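Histone-lysine N-methyltransferase, H3 lysine-9 specific SUVH4 (Arabidopsis thaliana, PDB 4QEO) methylates histone H3 with S-adenosyl-L-methionine as methyl donor and binds methylated DNA, linking DNA methylation to transcriptional silencing. Local coordinates at residues 16-21 / 72-77; 58-63 / 78-83. All coordinates share one frame; numbering follows the deposited sequence.

Contact 1: 16-21 / 72-77. With nucleotides of chain B.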
ATOM      1  N   LYS A  16      -3.362  -9.953   1.614  1.00 29.32           N
ATOM      2  CA  LYS A  16      -4.303 -10.049   2.725  1.00 33.12           C
ATOM      3  C   LYS A  16      -3.602  -9.978   4.064  1.00 31.41           C
ATOM      4  O   LYS A  16      -4.072  -9.291   4.980  1.00 28.01           O
ATOM      5  CB  LYS A  16      -5.104 -11.347   2.612  1.00 42.87           C
ATOM      6  CG  LYS A  16      -5.764 -11.803   3.895  1.00 57.10           C
ATOM      7  CD  LYS A  16      -6.582 -13.065   3.661  1.00 68.28           C
ATOM      8  CE  LYS A  16      -7.034 -13.694   4.971  1.00 75.52           C
ATOM      9  NZ  LYS A  16      -7.884 -14.898   4.739  1.00 79.61           N
ATOM     10  N   CYS A  17      -2.474 -10.695   4.176  1.00 27.32           N
ATOM     11  CA  CYS A  17      -1.702 -10.695   5.412  1.00 27.77           C
ATOM     12  C   CYS A  17      -1.193  -9.293   5.747  1.00 26.41           C
ATOM     13  O   CYS A  17      -1.285  -8.847   6.898  1.00 30.93           O
ATOM     14  CB  CYS A  17      -0.532 -11.695   5.331  1.00 31.96           C
ATOM     15  SG  CYS A  17       0.627 -11.646   6.745  1.00 33.86           S
ATOM     16  N   LEU A  18      -0.667  -8.611   4.736  1.00 25.87           N
ATOM     17  CA  LEU A  18      -0.209  -7.227   4.871  1.00 30.00           C
ATOM     18  C   LEU A  18      -1.357  -6.258   5.229  1.00 28.93           C
ATOM     19  O   LEU A  18      -1.154  -5.313   5.991  1.00 30.80           O
ATOM     20  CB  LEU A  18       0.468  -6.777   3.580  1.00 27.05           C
ATOM     21  CG  LEU A  18       1.797  -7.512   3.293  1.00 35.79           C
ATOM     22  CD1 LEU A  18       2.389  -7.095   1.961  1.00 38.27           C
ATOM     23  CD2 LEU A  18       2.781  -7.244   4.394  1.00 25.88           C
ATOM     24  N   ARG A  19      -2.555  -6.489   4.690  1.00 29.84           N
ATOM     25  CA  ARG A  19      -3.703  -5.643   5.074  1.00 33.84           C
ATOM     26  C   ARG A  19      -4.070  -5.862   6.537  1.00 34.69           C
ATOM     27  O   ARG A  19      -4.354  -4.905   7.271  1.00 33.33           O
ATOM     28  CB  ARG A  19      -4.929  -5.868   4.172  1.00 31.67           C
ATOM     29  CG  ARG A  19      -4.704  -5.480   2.720  1.00 29.93           C
ATOM     30  CD  ARG A  19      -5.894  -5.822   1.836  1.00 33.00           C
ATOM     31  NE  ARG A  19      -5.703  -5.299   0.484  1.00 32.55           N
ATOM     32  CZ  ARG A  19      -6.561  -5.472  -0.518  1.00 37.62           C
ATOM     33  NH1 ARG A  19      -7.685  -6.147  -0.321  1.00 41.08           N
ATOM     34  NH2 ARG A  19      -6.303  -4.955  -1.709  1.00 37.55           N
ATOM     35  N   LEU A  20      -4.043  -7.121   6.968  1.00 30.13           N
ATOM     36  CA  LEU A  20      -4.318  -7.436   8.365  1.00 36.81           C
ATOM     37  C   LEU A  20      -3.298  -6.750   9.293  1.00 36.62           C
ATOM     38  O   LEU A  20      -3.666  -6.156  10.321  1.00 33.88           O
ATOM     39  CB  LEU A  20      -4.287  -8.949   8.585  1.00 42.48           C
ATOM     40  CG  LEU A  20      -5.260  -9.571   9.592  1.00 59.32           C
ATOM     41  CD1 LEU A  20      -4.836 -10.989   9.907  1.00 56.35           C
ATOM     42  CD2 LEU A  20      -5.403  -8.757  10.878  1.00 68.20           C
ATOM     43  N   PHE A  21      -2.015  -6.845   8.939  1.00 35.16           N
ATOM     44  CA  PHE A  21      -0.991  -6.155   9.725  1.00 32.41           C
ATOM     45  C   PHE A  21      -1.207  -4.635   9.752  1.00 32.41           C
ATOM     46  O   PHE A  21      -1.054  -4.005  10.793  1.00 33.32           O
ATOM     47  CB  PHE A  21       0.424  -6.454   9.228  1.00 25.31           C
ATOM     48  CG  PHE A  21       1.462  -5.567   9.849  1.00 27.35           C
ATOM     49  CD1 PHE A  21       1.827  -5.734  11.177  1.00 27.68           C
ATOM     50  CD2 PHE A  21       2.050  -4.543   9.117  1.00 29.18           C
ATOM     51  CE1 PHE A  21       2.778  -4.909  11.759  1.00 33.88           C
ATOM     52  CE2 PHE A  21       2.999  -3.703   9.700  1.00 32.69           C
ATOM     53  CZ  PHE A  21       3.363  -3.886  11.017  1.00 28.44           C
ATOM     54  N   ARG A  72      10.464  -3.014   8.857  1.00 24.55           N
ATOM     55  CA  ARG A  72      11.004  -4.317   9.275  1.00 23.28           C
ATOM     56  C   ARG A  72       9.848  -5.177   9.807  1.00 21.88           C
ATOM     57  O   ARG A  72       9.749  -6.393   9.543  1.00 25.25           O
ATOM     58  CB  ARG A  72      12.120  -4.149  10.341  1.00 18.04           C
ATOM     59  CG  ARG A  72      13.465  -3.567   9.817  1.00 20.00           C
ATOM     60  CD  ARG A  72      14.227  -4.597   8.892  1.00 20.33           C
ATOM     61  NE  ARG A  72      14.354  -5.854   9.619  1.00 24.65           N
ATOM     62  CZ  ARG A  72      15.456  -6.244  10.254  1.00 21.73           C
ATOM     63  NH1 ARG A  72      16.571  -5.519  10.191  1.00 19.56           N
ATOM     64  NH2 ARG A  72      15.442  -7.376  10.941  1.00 20.21           N
ATOM     65  N   ALA A  73       8.931  -4.510  10.509  1.00 23.03           N
ATOM     66  CA  ALA A  73       7.764  -5.175  11.093  1.00 22.26           C
ATOM     67  C   ALA A  73       6.911  -5.903  10.053  1.00 21.83           C
ATOM     68  O   ALA A  73       6.437  -6.996  10.316  1.00 25.60           O
ATOM     69  CB  ALA A  73       6.903  -4.165  11.890  1.00 27.63           C
ATOM     70  N   GLU A  74       6.702  -5.293   8.885  1.00 24.52           N
ATOM     71  CA  GLU A  74       5.909  -5.929   7.822  1.00 27.95           C
ATOM     72  C   GLU A  74       6.509  -7.280   7.427  1.00 21.75           C
ATOM     73  O   GLU A  74       5.791  -8.285   7.223  1.00 24.33           O
ATOM     74  CB  GLU A  74       5.871  -5.043   6.575  1.00 32.19           C
ATOM     75  CG  GLU A  74       4.684  -4.160   6.438  1.00 39.66           C
ATOM     76  CD  GLU A  74       4.444  -3.748   4.991  1.00 41.19           C
ATOM     77  OE1 GLU A  74       3.320  -3.310   4.678  1.00 42.47           O
ATOM     78  OE2 GLU A  74       5.372  -3.885   4.163  1.00 33.17           O
ATOM     79  N   MET A  75       7.840  -7.288   7.315  1.00 21.28           N
ATOM     80  CA  MET A  75       8.588  -8.512   7.023  1.00 21.44           C
ATOM     81  C   MET A  75       8.370  -9.562   8.091  1.00 25.80           C
ATOM     82  O   MET A  75       8.205 -10.752   7.779  1.00 22.59           O
ATOM     83  CB  MET A  75      10.094  -8.223   6.844  1.00 20.61           C
ATOM     84  CG  MET A  75      10.350  -7.363   5.625  1.00 26.07           C
ATOM     85  SD  MET A  75      12.091  -7.203   5.196  1.00 37.83           S
ATOM     86  CE  MET A  75      12.464  -5.800   6.165  1.00 23.12           C
ATOM     87  N   CYS A  76       8.358  -9.136   9.354  1.00 22.89           N
ATOM     88  CA  CYS A  76       7.976 -10.088  10.405  1.00 26.20           C
ATOM     89  C   CYS A  76       6.546 -10.611  10.231  1.00 29.84           C
ATOM     90  O   CYS A  76       6.283 -11.806  10.415  1.00 25.85           O
ATOM     91  CB  CYS A  76       8.099  -9.462  11.795  1.00 29.22           C
ATOM     92  SG  CYS A  76       9.761  -8.874  12.207  1.00 32.43           S
ATOM     93  N   ALA A  77       5.621  -9.712   9.891  1.00 24.45           N
ATOM     94  CA  ALA A  77       4.203 -10.077   9.818  1.00 30.27           C
ATOM     95  C   ALA A  77       3.964 -11.135   8.746  1.00 28.50           C
ATOM     96  O   ALA A  77       3.139 -12.019   8.928  1.00 28.52           O
ATOM     97  CB  ALA A  77       3.319  -8.830   9.580  1.00 29.21           C
TER
ATOM     98  P    DA B   8      18.039  -2.068  10.349  1.00 30.27           P
ATOM     99  OP1  DA B   8      17.790  -2.910   9.222  1.00 27.90           O
ATOM    100  OP2  DA B   8      17.933  -0.661  10.198  1.00 26.72           O
ATOM    101  O5'  DA B   8      16.947  -2.556  11.377  1.00 27.64           O
ATOM    102  C5'  DA B   8      16.653  -1.786  12.526  1.00 29.45           C
ATOM    103  C4'  DA B   8      15.164  -1.626  12.675  1.00 29.76           C
ATOM    104  O4'  DA B   8      14.867  -1.364  14.049  1.00 27.78           O
ATOM    105  C3'  DA B   8      14.602  -0.433  11.922  1.00 29.16           C
ATOM    106  O3'  DA B   8      13.230  -0.670  11.617  1.00 27.53           O
ATOM    107  C2'  DA B   8      14.860   0.703  12.890  1.00 28.73           C
ATOM    108  C1'  DA B   8      14.834   0.032  14.263  1.00 29.59           C
ATOM    109  N9   DA B   8      15.926   0.362  15.171  1.00 34.14           N
ATOM    110  C8   DA B   8      17.237   0.633  14.887  1.00 34.64           C
ATOM    111  N7   DA B   8      17.975   0.837  15.946  1.00 35.23           N
ATOM    112  C5   DA B   8      17.094   0.673  17.002  1.00 33.99           C
ATOM    113  C6   DA B   8      17.259   0.757  18.395  1.00 36.81           C
ATOM    114  N6   DA B   8      18.418   1.028  18.988  1.00 36.21           N
ATOM    115  N1   DA B   8      16.179   0.533  19.166  1.00 40.97           N
ATOM    116  C2   DA B   8      15.015   0.264  18.573  1.00 40.92           C
ATOM    117  N3   DA B   8      14.736   0.149  17.281  1.00 37.76           N
ATOM    118  C4   DA B   8      15.831   0.371  16.539  1.00 34.68           C
ATOM    119  P    DT B   9      12.342   0.212  10.706  1.00 28.67           P
ATOM    120  OP1  DT B   9      11.215  -0.541  10.297  1.00 27.69           O
ATOM    121  OP2  DT B   9      13.181   0.833   9.732  1.00 32.57           O
ATOM    122  O5'  DT B   9      11.856   1.327  11.720  1.00 30.74           O
ATOM    123  C5'  DT B   9      10.891   1.026  12.729  1.00 32.41           C
ATOM    124  C4'  DT B   9      10.797   2.137  13.748  1.00 40.53           C
ATOM    125  O4'  DT B   9      11.955   2.149  14.577  1.00 37.77           O
ATOM    126  C3'  DT B   9      10.689   3.559  13.194  1.00 40.67           C
ATOM    127  O3'  DT B   9       9.329   3.956  13.180  1.00 42.50           O
ATOM    128  C2'  DT B   9      11.481   4.403  14.176  1.00 42.94           C
ATOM    129  C1'  DT B   9      12.024   3.411  15.187  1.00 46.28           C
ATOM    130  N1   DT B   9      13.409   3.618  15.589  1.00 46.80           N
ATOM    131  C2   DT B   9      13.704   3.678  16.930  1.00 47.77           C
ATOM    132  O2   DT B   9      12.859   3.626  17.799  1.00 46.52           O
ATOM    133  N3   DT B   9      15.035   3.816  17.212  1.00 43.01           N
ATOM    134  C4   DT B   9      16.074   3.880  16.313  1.00 44.03           C
ATOM    135  O4   DT B   9      17.219   3.983  16.716  1.00 48.00           O
ATOM    136  C5   DT B   9      15.695   3.786  14.927  1.00 40.38           C
ATOM    137  C7   DT B   9      16.755   3.868  13.877  1.00 34.54           C
ATOM    138  C6   DT B   9      14.400   3.646  14.639  1.00 41.54           C
TER
HETATM  139  O   HOH W   1       1.028  -3.573   5.956  1.00 43.06           O

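Contact 2: 58-63 / 78-83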
ATOM      1  N   GLY A  58      15.031 -20.038   0.189  1.00 23.62           N
ATOM      2  CA  GLY A  58      14.649 -19.687  -1.169  1.00 25.38           C
ATOM      3  C   GLY A  58      13.530 -18.662  -1.225  1.00 24.87           C
ATOM      4  O   GLY A  58      13.353 -17.881  -0.297  1.00 22.19           O
ATOM      5  N   ASP A  59      12.759 -18.660  -2.312  1.00 21.68           N
ATOM      6  CA  ASP A  59      11.714 -17.651  -2.478  1.00 24.23           C
ATOM      7  C   ASP A  59      10.466 -18.037  -1.710  1.00 22.92           C
ATOM      8  O   ASP A  59      10.186 -19.223  -1.559  1.00 23.95           O
ATOM      9  CB  ASP A  59      11.369 -17.474  -3.958  1.00 29.87           C
ATOM     10  CG  ASP A  59      12.312 -16.528  -4.664  1.00 32.28           C
ATOM     11  OD1 ASP A  59      12.510 -15.408  -4.153  1.00 33.66           O
ATOM     12  OD2 ASP A  59      12.870 -16.899  -5.713  1.00 37.40           O
ATOM     13  N   LEU A  60       9.730 -17.037  -1.211  1.00 22.84           N
ATOM     14  CA  LEU A  60       8.413 -17.277  -0.616  1.00 27.37           C
ATOM     15  C   LEU A  60       7.352 -17.010  -1.685  1.00 26.42           C
ATOM     16  O   LEU A  60       7.399 -15.989  -2.368  1.00 27.28           O
ATOM     17  CB  LEU A  60       8.174 -16.383   0.624  1.00 25.20           C
ATOM     18  CG  LEU A  60       8.702 -16.827   2.008  1.00 35.70           C
ATOM     19  CD1 LEU A  60      10.188 -17.169   1.989  1.00 36.61           C
ATOM     20  CD2 LEU A  60       8.435 -15.774   3.099  1.00 34.22           C
ATOM     21  N   PRO A  61       6.410 -17.947  -1.852  1.00 29.20           N
ATOM     22  CA  PRO A  61       5.338 -17.761  -2.837  1.00 31.23           C
ATOM     23  C   PRO A  61       4.596 -16.463  -2.561  1.00 32.44           C
ATOM     24  O   PRO A  61       4.228 -16.169  -1.410  1.00 32.43           O
ATOM     25  CB  PRO A  61       4.435 -18.978  -2.606  1.00 31.27           C
ATOM     26  CG  PRO A  61       5.398 -20.042  -2.088  1.00 35.41           C
ATOM     27  CD  PRO A  61       6.358 -19.272  -1.207  1.00 27.75           C
ATOM     28  N   GLY A  62       4.426 -15.667  -3.609  1.00 31.19           N
ATOM     29  CA  GLY A  62       3.671 -14.431  -3.503  1.00 25.48           C
ATOM     30  C   GLY A  62       4.543 -13.246  -3.130  1.00 27.08           C
ATOM     31  O   GLY A  62       4.068 -12.119  -3.103  1.00 29.20           O
ATOM     32  N   ILE A  63       5.819 -13.490  -2.838  1.00 24.53           N
ATOM     33  CA  ILE A  63       6.761 -12.391  -2.617  1.00 27.17           C
ATOM     34  C   ILE A  63       7.805 -12.418  -3.715  1.00 31.04           C
ATOM     35  O   ILE A  63       8.774 -13.197  -3.668  1.00 27.64           O
ATOM     36  CB  ILE A  63       7.435 -12.463  -1.231  1.00 27.96           C
ATOM     37  CG1 ILE A  63       6.355 -12.427  -0.146  1.00 32.48           C
ATOM     38  CG2 ILE A  63       8.443 -11.313  -1.055  1.00 22.46           C
ATOM     39  CD1 ILE A  63       6.872 -12.535   1.271  1.00 36.72           C
ATOM     40  N   VAL A  78       4.698 -11.072   7.634  1.00 25.12           N
ATOM     41  CA  VAL A  78       4.536 -12.136   6.631  1.00 27.28           C
ATOM     42  C   VAL A  78       5.359 -13.407   6.907  1.00 28.96           C
ATOM     43  O   VAL A  78       5.075 -14.482   6.372  1.00 25.40           O
ATOM     44  CB  VAL A  78       4.800 -11.635   5.202  1.00 33.80           C
ATOM     45  CG1 VAL A  78       3.828 -10.526   4.862  1.00 35.13           C
ATOM     46  CG2 VAL A  78       6.186 -11.137   5.075  1.00 31.85           C
ATOM     47  N   GLY A  79       6.366 -13.294   7.757  1.00 26.22           N
ATOM     48  CA  GLY A  79       7.232 -14.428   8.027  1.00 27.46           C
ATOM     49  C   GLY A  79       8.449 -14.466   7.110  1.00 24.73           C
ATOM     50  O   GLY A  79       9.169 -15.464   7.084  1.00 25.04           O
ATOM     51  N   PHE A  80       8.668 -13.370   6.381  1.00 22.49           N
ATOM     52  CA  PHE A  80       9.792 -13.203   5.436  1.00 24.40           C
ATOM     53  C   PHE A  80      11.134 -13.025   6.166  1.00 24.46           C
ATOM     54  O   PHE A  80      12.172 -13.568   5.752  1.00 20.57           O
ATOM     55  CB  PHE A  80       9.496 -11.985   4.538  1.00 24.57           C
ATOM     56  CG  PHE A  80      10.585 -11.654   3.541  1.00 23.32           C
ATOM     57  CD1 PHE A  80      11.629 -10.807   3.883  1.00 24.07           C
ATOM     58  CD2 PHE A  80      10.542 -12.169   2.244  1.00 23.83           C
ATOM     59  CE1 PHE A  80      12.631 -10.488   2.953  1.00 22.01           C
ATOM     60  CE2 PHE A  80      11.532 -11.857   1.305  1.00 21.73           C
ATOM     61  CZ  PHE A  80      12.582 -11.023   1.660  1.00 24.17           C
ATOM     62  N   HIS A  81      11.111 -12.230   7.228  1.00 25.16           N
ATOM     63  CA  HIS A  81      12.283 -12.033   8.086  1.00 24.24           C
ATOM     64  C   HIS A  81      11.757 -11.836   9.507  1.00 30.61           C
ATOM     65  O   HIS A  81      11.039 -10.875   9.790  1.00 28.20           O
ATOM     66  CB  HIS A  81      13.097 -10.822   7.609  1.00 21.62           C
ATOM     67  CG  HIS A  81      14.477 -10.733   8.194  1.00 24.65           C
ATOM     68  ND1 HIS A  81      15.605 -11.170   7.522  1.00 24.90           N
ATOM     69  CD2 HIS A  81      14.914 -10.237   9.380  1.00 20.87           C
ATOM     70  CE1 HIS A  81      16.672 -10.953   8.272  1.00 26.96           C
ATOM     71  NE2 HIS A  81      16.283 -10.389   9.404  1.00 22.91           N
ATOM     72  N   ASN A  82      12.117 -12.754  10.399  1.00 26.00           N
ATOM     73  CA  ASN A  82      11.399 -12.923  11.662  1.00 28.12           C
ATOM     74  C   ASN A  82      11.929 -12.186  12.887  1.00 33.60           C
ATOM     75  O   ASN A  82      11.413 -12.361  13.988  1.00 44.66           O
ATOM     76  CB  ASN A  82      11.232 -14.411  11.966  1.00 32.14           C
ATOM     77  CG  ASN A  82      10.329 -15.095  10.957  1.00 42.27           C
ATOM     78  OD1 ASN A  82       9.093 -15.042  11.072  1.00 42.19           O
ATOM     79  ND2 ASN A  82      10.939 -15.714   9.939  1.00 45.50           N
ATOM     80  N   HIS A  83      12.938 -11.352  12.695  1.00 27.53           N
ATOM     81  CA  HIS A  83      13.408 -10.467  13.758  1.00 29.89           C
ATOM     82  C   HIS A  83      13.172  -9.062  13.274  1.00 23.22           C
ATOM     83  O   HIS A  83      13.333  -8.791  12.082  1.00 22.58           O
ATOM     84  CB  HIS A  83      14.906 -10.646  13.990  1.00 31.15           C
ATOM     85  CG  HIS A  83      15.290 -12.012  14.439  1.00 37.45           C
ATOM     86  ND1 HIS A  83      16.222 -12.777  13.768  1.00 51.67           N
ATOM     87  CD2 HIS A  83      14.894 -12.745  15.505  1.00 38.02           C
ATOM     88  CE1 HIS A  83      16.371 -13.930  14.396  1.00 52.10           C
ATOM     89  NE2 HIS A  83      15.575 -13.937  15.451  1.00 48.18           N
TER

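Contact 1: 16-21 / 72-77
The helical segments 16-21 and 72-77 approach to 9.8 Å between axes, their N-to-C directions 125° apart. F21 is the main apolar wedge: with CG anti to its backbone N, the ring reaches the short helix, where F21 CZ lies 3.7 Å from A73 CB. F21 CB meets A77 CB at 3.8 Å; the two alanines, with nothing beyond CB, suit a place where a phenyl ring must come close to a helix backbone. The E74 side chain crosses that of F21 at about a right angle, its CG 3.7 Å from F21 CE2 and oblique to the ring, while L18 CD2 packs on the E74 carboxylate carbon. A water donates to both E74 OE1 and L18 O, and E74 OE2 accepts a hydrogen bond from the backbone N of F70. C17 SG lies 3.3 Å from A77 O, a buried carbonyl with no hydrogen-bond partner in the model. At the other end of the short helix, R72 N donates an almost straight bond (174°) to OP1 of DT9 of chain B, and R72 NH1 a bent one (143°) to OP1 of DA8 of chain B, at the guanidinium edge. The N terminus of helix 72-78 thus grips the DNA backbone within the SRA domain, while its flank packs against helix 10-30.

Contact 2: 58-63 / 78-83
I63 and L60 meet F80 from the two ends of one tight turn, in a wholly apolar contact. I63 CD1 lies 3.8 Å from F80 CD2, and I63 CG2 lies 3.9 Å from F80 CE2, so both branches of the isoleucine bear obliquely on the ring. I63 CD1 also reaches V78 CG2, at 4.1 Å. The CB of L60 likewise points toward 78-83, but L60 CD2 settles nearer the backbone, 3.7 Å from F80 CA. A type II turn from L60 to I63, closed by a 3.0 Å bond from I63 N to L60 O, sets the two branched side chains side by side; G62 takes the positive phi of 90° that this turn needs. Across from it, G79, with positive phi, ends the helix, and F80 follows with CG anti to its backbone N (chi1 178°), which carries the ring out to I63 CD1. Farther out, R166 makes a cation-pi contact with the F80 ring and also donates to F80 O, while Y184 meets that ring edge-to-face. The contact straddles the C-terminal end of helix 72-78, with V14 of helix 10-30 against I63, C17 and L18 of that helix against V78, and strand 165-172 beside L60 and F80.

In the fold
From the N terminus the chain passes first through 16-21 in helix 10-30, then helix 36-46 and the loop holding 58-63, strand 68-69, and finally 72-77, running directly into 78-83. Contact 1 closes a span of 50 residues and contact 2 one of 14; since 58-63 lies inside the first span and 78-83 beyond it, the two cross rather than nest. Their centres are 10 Å apart. They join physically where R72 NH2 donates a hydrogen bond to H83 O and where C76 SG packs on H81 O. Contact 1 joins the long N-terminal helix to the short DNA-gripping one; contact 2 joins the loop before strand 68-69 to the turn that ends the short helix, beside strand 165-172.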